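Local coordinates for tubulin-like protein CetZ2 (Haloferax volcanii, PDB 4B45), which binds and probably hydrolyses GTP as a tubulin-like cytoskeletal protein and takes part in controlling the shape of archaeal cells, at residues A159-D164 / G221-G226; N215-G220 / L313-G318; D259-D264 / E290-S295. One frame throughout, in Å; residues are numbered along the deposited sequence.

Interaction 1: A159-D164 / G221-G226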
# COMPACT_ATOMS: atom_id res chain seq x y z
N ALA A 159 -6.46 9.05 0.44
CA ALA A 159 -6.96 7.69 0.50
C ALA A 159 -6.08 6.82 1.37
O ALA A 159 -4.90 7.12 1.59
CB ALA A 159 -7.09 7.08 -0.90
N VAL A 160 -6.66 5.74 1.87
CA VAL A 160 -5.94 4.79 2.69
C VAL A 160 -5.91 3.43 1.99
O VAL A 160 -6.91 2.72 1.97
CB VAL A 160 -6.59 4.67 4.09
CG1 VAL A 160 -5.82 3.67 4.97
CG2 VAL A 160 -6.61 6.04 4.74
N LEU A 161 -4.76 3.08 1.42
CA LEU A 161 -4.57 1.77 0.83
C LEU A 161 -4.24 0.77 1.95
O LEU A 161 -3.22 0.90 2.64
CB LEU A 161 -3.45 1.84 -0.22
CG LEU A 161 -2.94 0.53 -0.84
CD1 LEU A 161 -4.07 -0.25 -1.48
CD2 LEU A 161 -1.80 0.80 -1.86
N LEU A 162 -5.10 -0.22 2.15
CA LEU A 162 -4.94 -1.11 3.29
C LEU A 162 -4.28 -2.43 2.95
O LEU A 162 -4.60 -3.07 1.94
CB LEU A 162 -6.30 -1.41 3.93
CG LEU A 162 -6.93 -0.37 4.86
CD1 LEU A 162 -8.25 -0.91 5.44
CD2 LEU A 162 -5.95 0.02 5.98
N VAL A 163 -3.36 -2.84 3.81
CA VAL A 163 -2.75 -4.15 3.76
C VAL A 163 -3.20 -4.95 4.98
O VAL A 163 -2.93 -4.56 6.12
CB VAL A 163 -1.22 -4.05 3.83
CG1 VAL A 163 -0.59 -5.43 3.88
CG2 VAL A 163 -0.69 -3.24 2.67
N ASP A 164 -3.88 -6.06 4.73
CA ASP A 164 -4.25 -6.97 5.80
C ASP A 164 -3.15 -8.03 6.00
O ASP A 164 -2.93 -8.88 5.13
CB ASP A 164 -5.59 -7.62 5.44
CG ASP A 164 -6.11 -8.57 6.50
OD1 ASP A 164 -5.57 -8.59 7.64
OD2 ASP A 164 -7.08 -9.30 6.20
N GLY A 221 -11.32 7.46 1.06
CA GLY A 221 -11.61 6.31 1.90
C GLY A 221 -10.67 5.15 1.65
O GLY A 221 -9.54 5.34 1.21
N ILE A 222 -11.16 3.94 1.91
CA ILE A 222 -10.31 2.77 1.86
C ILE A 222 -10.05 2.28 0.45
O ILE A 222 -10.96 2.23 -0.38
CB ILE A 222 -10.90 1.63 2.73
CG1 ILE A 222 -10.80 1.99 4.20
CG2 ILE A 222 -10.16 0.34 2.49
CD1 ILE A 222 -11.54 1.05 5.10
N ALA A 223 -8.80 1.93 0.16
CA ALA A 223 -8.49 1.32 -1.12
C ALA A 223 -7.82 -0.05 -0.95
O ALA A 223 -7.27 -0.36 0.13
CB ALA A 223 -7.63 2.25 -1.98
N ALA A 224 -7.91 -0.87 -1.99
CA ALA A 224 -7.26 -2.17 -1.98
C ALA A 224 -6.52 -2.40 -3.28
O ALA A 224 -6.85 -1.80 -4.32
CB ALA A 224 -8.26 -3.29 -1.72
N LEU A 225 -5.51 -3.25 -3.24
CA LEU A 225 -4.72 -3.48 -4.44
C LEU A 225 -4.61 -4.96 -4.70
O LEU A 225 -4.02 -5.68 -3.91
CB LEU A 225 -3.33 -2.85 -4.31
CG LEU A 225 -2.48 -2.95 -5.59
CD1 LEU A 225 -3.24 -2.38 -6.81
CD2 LEU A 225 -1.10 -2.28 -5.45
N GLY A 226 -5.18 -5.41 -5.82
CA GLY A 226 -5.18 -6.82 -6.14
C GLY A 226 -4.09 -7.20 -7.12
O GLY A 226 -3.72 -6.43 -8.01
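Val160 and Ile222, then Leu161 and Ala223, pair as successive bridges of a parallel ladder. Val160 uses both its polar backbone atoms: its N donates to Gly221 O at 3.0 Å in an almost straight bond (177°), and its O takes Ala223 N at 2.7 Å, the donor lying above the carbonyl plane. Leu162 N then reaches Ala223 O at 3.0 Å and completes the row. The two strand directions differ by 47°, so the ladder is short and Val163 and Asp164 diverge from the partner strand. On the face carrying Val160 and Ile222, Leu162 reaches over with CD1 3.7 Å from Ile222 CG2, the two side chains crossing obliquely. On the face of Ala223, Leu161 has CG anti to its backbone N (chi1 172°), which carries CD1 along the partner strand, past the peptide of Ala224, to 3.9 Å from Leu225 CB. Where the strands part, Ser256 OG hydrogen-bonds both Leu162 O and Leu225 N and spans the opening fork. Helices pack on the two faces: Val160 and Leu162 rest on Val153 and Leu150 of helix 140-156, while Leu161 touches Val190 of helix 175-196, which probably corresponds to the central helix H7 of tubulin and FtsZ. The other edge of strand 159-164 is bonded to strand 127-133. Asp164, farther along, is held by a salt bridge to Arg324. The seam thus joins the last parallel strand of the nucleotide-binding half to the first strand of the C-terminal half. The bonds across it are all backbone to backbone and the side chains that meet there are aliphatic, a chemistry consistent with a continuous, largely buried sheet joining the two halves.

Interaction 2: N215-G220 / L313-G318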
# COMPACT_ATOMS: atom_id res chain seq x y z
N ASN A 215 -7.02 9.44 -10.27
CA ASN A 215 -8.47 9.50 -10.41
C ASN A 215 -9.20 8.28 -9.82
O ASN A 215 -10.36 8.37 -9.40
CB ASN A 215 -8.85 9.77 -11.86
CG ASN A 215 -8.46 11.16 -12.29
OD1 ASN A 215 -8.02 11.97 -11.46
ND2 ASN A 215 -8.61 11.47 -13.58
N THR A 216 -8.51 7.15 -9.76
CA THR A 216 -9.05 5.99 -9.08
C THR A 216 -9.15 6.21 -7.56
O THR A 216 -10.16 5.88 -6.93
CB THR A 216 -8.21 4.72 -9.39
OG1 THR A 216 -8.22 4.48 -10.80
CG2 THR A 216 -8.78 3.50 -8.68
N LEU A 217 -8.10 6.80 -6.99
CA LEU A 217 -8.05 7.05 -5.55
C LEU A 217 -8.77 8.33 -5.12
O LEU A 217 -8.96 8.57 -3.92
CB LEU A 217 -6.60 7.11 -5.08
CG LEU A 217 -5.89 5.76 -5.25
CD1 LEU A 217 -4.41 5.88 -4.97
CD2 LEU A 217 -6.56 4.71 -4.35
N ARG A 218 -9.19 9.13 -6.10
CA ARG A 218 -9.74 10.46 -5.87
C ARG A 218 -11.00 10.46 -5.00
O ARG A 218 -11.26 11.43 -4.27
CB ARG A 218 -10.04 11.13 -7.22
CG ARG A 218 -10.21 12.64 -7.15
CD ARG A 218 -10.10 13.26 -8.54
NE ARG A 218 -11.13 12.77 -9.46
CZ ARG A 218 -11.14 13.03 -10.77
NH1 ARG A 218 -10.17 13.76 -11.31
NH2 ARG A 218 -12.11 12.56 -11.54
N SER A 219 -11.77 9.39 -5.07
CA SER A 219 -12.99 9.25 -4.28
C SER A 219 -12.72 9.23 -2.77
O SER A 219 -13.59 9.60 -1.97
CB SER A 219 -13.72 7.98 -4.71
OG SER A 219 -12.80 6.97 -5.06
N GLY A 220 -11.54 8.78 -2.37
CA GLY A 220 -11.19 8.75 -0.96
C GLY A 220 -11.54 7.46 -0.25
O GLY A 220 -11.97 6.47 -0.85
N LEU A 313 -3.17 -6.30 -12.33
CA LEU A 313 -2.95 -5.52 -11.13
C LEU A 313 -4.16 -4.62 -11.07
O LEU A 313 -4.36 -3.79 -11.96
CB LEU A 313 -1.67 -4.71 -11.30
CG LEU A 313 -1.13 -3.88 -10.15
CD1 LEU A 313 -0.56 -4.80 -9.06
CD2 LEU A 313 -0.06 -2.94 -10.69
N VAL A 314 -5.00 -4.82 -10.06
CA VAL A 314 -6.25 -4.07 -9.96
C VAL A 314 -6.33 -3.23 -8.70
O VAL A 314 -6.41 -3.77 -7.60
CB VAL A 314 -7.46 -4.99 -9.99
CG1 VAL A 314 -8.73 -4.18 -9.85
CG2 VAL A 314 -7.49 -5.79 -11.31
N LEU A 315 -6.34 -1.90 -8.87
CA LEU A 315 -6.52 -0.97 -7.76
C LEU A 315 -8.00 -0.69 -7.59
O LEU A 315 -8.68 -0.37 -8.56
CB LEU A 315 -5.77 0.35 -8.06
CG LEU A 315 -5.94 1.47 -7.02
CD1 LEU A 315 -5.37 1.05 -5.64
CD2 LEU A 315 -5.32 2.80 -7.49
N LEU A 316 -8.50 -0.84 -6.37
CA LEU A 316 -9.90 -0.56 -6.08
C LEU A 316 -9.99 0.60 -5.11
O LEU A 316 -9.48 0.53 -4.00
CB LEU A 316 -10.56 -1.79 -5.47
CG LEU A 316 -10.46 -3.06 -6.32
CD1 LEU A 316 -10.37 -4.29 -5.46
CD2 LEU A 316 -11.67 -3.15 -7.24
N GLY A 317 -10.65 1.67 -5.53
CA GLY A 317 -10.75 2.85 -4.69
C GLY A 317 -12.14 2.98 -4.12
O GLY A 317 -13.11 2.56 -4.75
N GLY A 318 -12.24 3.53 -2.91
CA GLY A 318 -13.54 3.69 -2.26
C GLY A 318 -14.20 2.36 -1.96
O GLY A 318 -15.36 2.14 -2.31
O HOH W 1 -9.90 5.07 -2.03
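Leu315 pushes its CD2 methyl into the notch between Thr216 and Leu217, 3.7 Å from Thr216 CG2 and 3.8 Å from Leu217 CG. The side chains of Thr216 and Leu315 run past each other in opposite directions, whereas that of Leu217 crosses Leu315 at about a right angle and sets its own CD2 3.9 Å from Leu315 CD2. Thr216 offers carbon because of its rotation: with chi1 at -60°, CG2 stands opposite the backbone N and faces the strand, while OG1 hydrogen-bonds Glu212 O of its own helix. With Leu217 replaced by an alanine, the loss of the branched end is likely to open a gap beside Leu315 CD2 and Ala223 and to let the end of Leu315 turn more freely. Farther along, the backbones come close and glycines take over. A CB on Gly317 would run into Thr216 O, so the lack of a side chain lets the strand pass close by the helix end. The chain leaves the helix through a type I turn from Leu217 to Gly220, closed by Gly220 N to Leu217 O at 3.0 Å, with Gly220 at positive phi. No direct hydrogen bond links the two segments; a water accepts from Gly318 N at 2.9 Å and lies 2.8 Å from Gly220 O, bridging the two. Beside it, Gly318 CA makes a CH···O contact with Gly220 O. Strand 309-319 runs antiparallel between strands 222-231 and 263-272, and the end of helix 210-217 lies over all three: Leu217 also touches Ala223, and Thr216 touches Leu267. Leu313, on the same face as Leu315, meets helix 175-196, while Val314 points to the opposite face and packs on helix 240-252.

Interaction 3: D259-D264 / E290-S295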
# COMPACT_ATOMS: atom_id res chain seq x y z
N ASP A 259 -12.21 -9.24 0.57
CA ASP A 259 -13.59 -8.83 0.31
C ASP A 259 -13.70 -7.34 -0.06
O ASP A 259 -14.53 -6.61 0.49
CB ASP A 259 -14.50 -9.18 1.50
CG ASP A 259 -15.98 -9.12 1.15
OD1 ASP A 259 -16.32 -9.36 -0.03
OD2 ASP A 259 -16.81 -8.84 2.05
N ALA A 260 -12.88 -6.90 -1.01
CA ALA A 260 -12.86 -5.50 -1.42
C ALA A 260 -13.52 -5.22 -2.77
O ALA A 260 -13.23 -4.20 -3.39
CB ALA A 260 -11.42 -5.00 -1.45
N SER A 261 -14.41 -6.11 -3.21
CA SER A 261 -15.06 -5.98 -4.53
C SER A 261 -15.93 -4.74 -4.67
O SER A 261 -15.90 -4.08 -5.70
CB SER A 261 -15.93 -7.20 -4.85
OG SER A 261 -15.20 -8.17 -5.57
N ASP A 262 -16.73 -4.46 -3.65
CA ASP A 262 -17.70 -3.38 -3.73
C ASP A 262 -17.01 -2.01 -3.67
O ASP A 262 -16.91 -1.40 -2.62
CB ASP A 262 -18.72 -3.54 -2.60
CG ASP A 262 -19.83 -2.52 -2.67
OD1 ASP A 262 -19.87 -1.75 -3.65
OD2 ASP A 262 -20.67 -2.51 -1.74
N ALA A 263 -16.56 -1.53 -4.82
CA ALA A 263 -15.77 -0.30 -4.85
C ALA A 263 -16.34 0.78 -5.75
O ALA A 263 -17.06 0.51 -6.72
CB ALA A 263 -14.34 -0.62 -5.24
N ASP A 264 -16.01 2.02 -5.43
CA ASP A 264 -16.50 3.16 -6.17
C ASP A 264 -15.73 3.34 -7.48
O ASP A 264 -16.27 3.80 -8.48
CB ASP A 264 -16.42 4.43 -5.30
CG ASP A 264 -16.85 5.68 -6.05
OD1 ASP A 264 -18.06 5.86 -6.28
OD2 ASP A 264 -15.96 6.49 -6.42
N GLU A 290 -16.11 -4.26 -14.15
CA GLU A 290 -17.22 -3.32 -14.07
C GLU A 290 -18.51 -3.99 -13.56
O GLU A 290 -19.25 -3.39 -12.79
CB GLU A 290 -17.45 -2.63 -15.42
CG GLU A 290 -18.66 -1.70 -15.44
CD GLU A 290 -18.80 -0.96 -16.76
OE1 GLU A 290 -19.25 -1.58 -17.75
OE2 GLU A 290 -18.46 0.24 -16.81
N ASP A 291 -18.76 -5.22 -14.00
CA ASP A 291 -19.94 -5.96 -13.56
C ASP A 291 -19.82 -6.43 -12.12
O ASP A 291 -20.80 -6.45 -11.38
CB ASP A 291 -20.20 -7.19 -14.45
CG ASP A 291 -20.58 -6.83 -15.88
OD1 ASP A 291 -21.02 -5.68 -16.14
OD2 ASP A 291 -20.43 -7.71 -16.75
N GLU A 292 -18.61 -6.83 -11.73
CA GLU A 292 -18.37 -7.34 -10.39
C GLU A 292 -18.37 -6.25 -9.32
O GLU A 292 -18.90 -6.45 -8.24
CB GLU A 292 -17.06 -8.13 -10.35
CG GLU A 292 -16.62 -8.56 -8.96
CD GLU A 292 -17.64 -9.40 -8.23
OE1 GLU A 292 -18.40 -10.15 -8.88
OE2 GLU A 292 -17.69 -9.30 -6.98
N THR A 293 -17.77 -5.10 -9.62
CA THR A 293 -17.70 -4.02 -8.63
C THR A 293 -18.96 -3.15 -8.57
O THR A 293 -19.26 -2.53 -7.56
CB THR A 293 -16.49 -3.10 -8.90
OG1 THR A 293 -16.64 -2.46 -10.18
CG2 THR A 293 -15.19 -3.88 -8.88
N GLY A 294 -19.69 -3.08 -9.67
CA GLY A 294 -20.80 -2.15 -9.78
C GLY A 294 -20.33 -0.71 -10.01
O GLY A 294 -21.15 0.21 -10.07
N SER A 295 -19.02 -0.53 -10.14
CA SER A 295 -18.44 0.80 -10.31
C SER A 295 -18.74 1.42 -11.68
O SER A 295 -18.67 0.73 -12.70
CB SER A 295 -16.93 0.76 -10.09
OG SER A 295 -16.33 1.97 -10.51
O HOH W 2 -19.73 -0.02 -6.60
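The Glu292 carboxylate is approached from the anti side of OE2, where Ser261 OG donates at 3.1 Å from only 18° out of the carboxylate plane, not over a face. A bend at chi2 (57°) swings the acid group forward, toward the C-terminal end of the helix, to the serine. The second flat acceptor, the carbonyl of Asp264, is used differently: Ser295 OG donates to Asp264 O at 2.7 Å from well above the carbonyl plane. That hydroxyl also accepts from Gln297 N of its own loop. Between these bonds Thr293 lays CG2 3.3 Å from Ser261 O. The contact joins the residues leading into strand 263-272 to the C-terminal end of helix 279-293 in a beta-alpha-beta unit whose last strand is 298-304. The helix closes with an ST turn, Thr293 OG1 accepting from Ser295 N at 3.1 Å while itself bonding Val289 O, and Gly294 leaves helical geometry with positive phi. A water bridges Ala263 O and Thr293 O, 2.7 Å from each, at about a right angle. Leu316 of strand 309-319 touches Ala263 and Thr293, and Leu252 of helix 240-252 touches Ser261 and Glu292.

How the interactions relate
The three contacts follow one mixed sheet outward from the nucleotide-binding half. Interaction 1 is the most buried, a backbone ladder with aliphatic cover on its two faces. Interaction 2 is partly buried and sets a helix end on the next strand through leucine and threonine carbons, with glycines where the backbones close up, and a bridging water. Interaction 3, farthest from the chain's centre, relies on hydroxyls, a carboxylate and another water. They share elements: strand 222-231 of interaction 1 bonds to strand 309-319 of interaction 2 through Gly226 N and Val314 O, and Asp264 N probably bonds Gly318 O between interactions 2 and 3. Ala224 and Ala260 meet directly, tying interaction 1 to interaction 3.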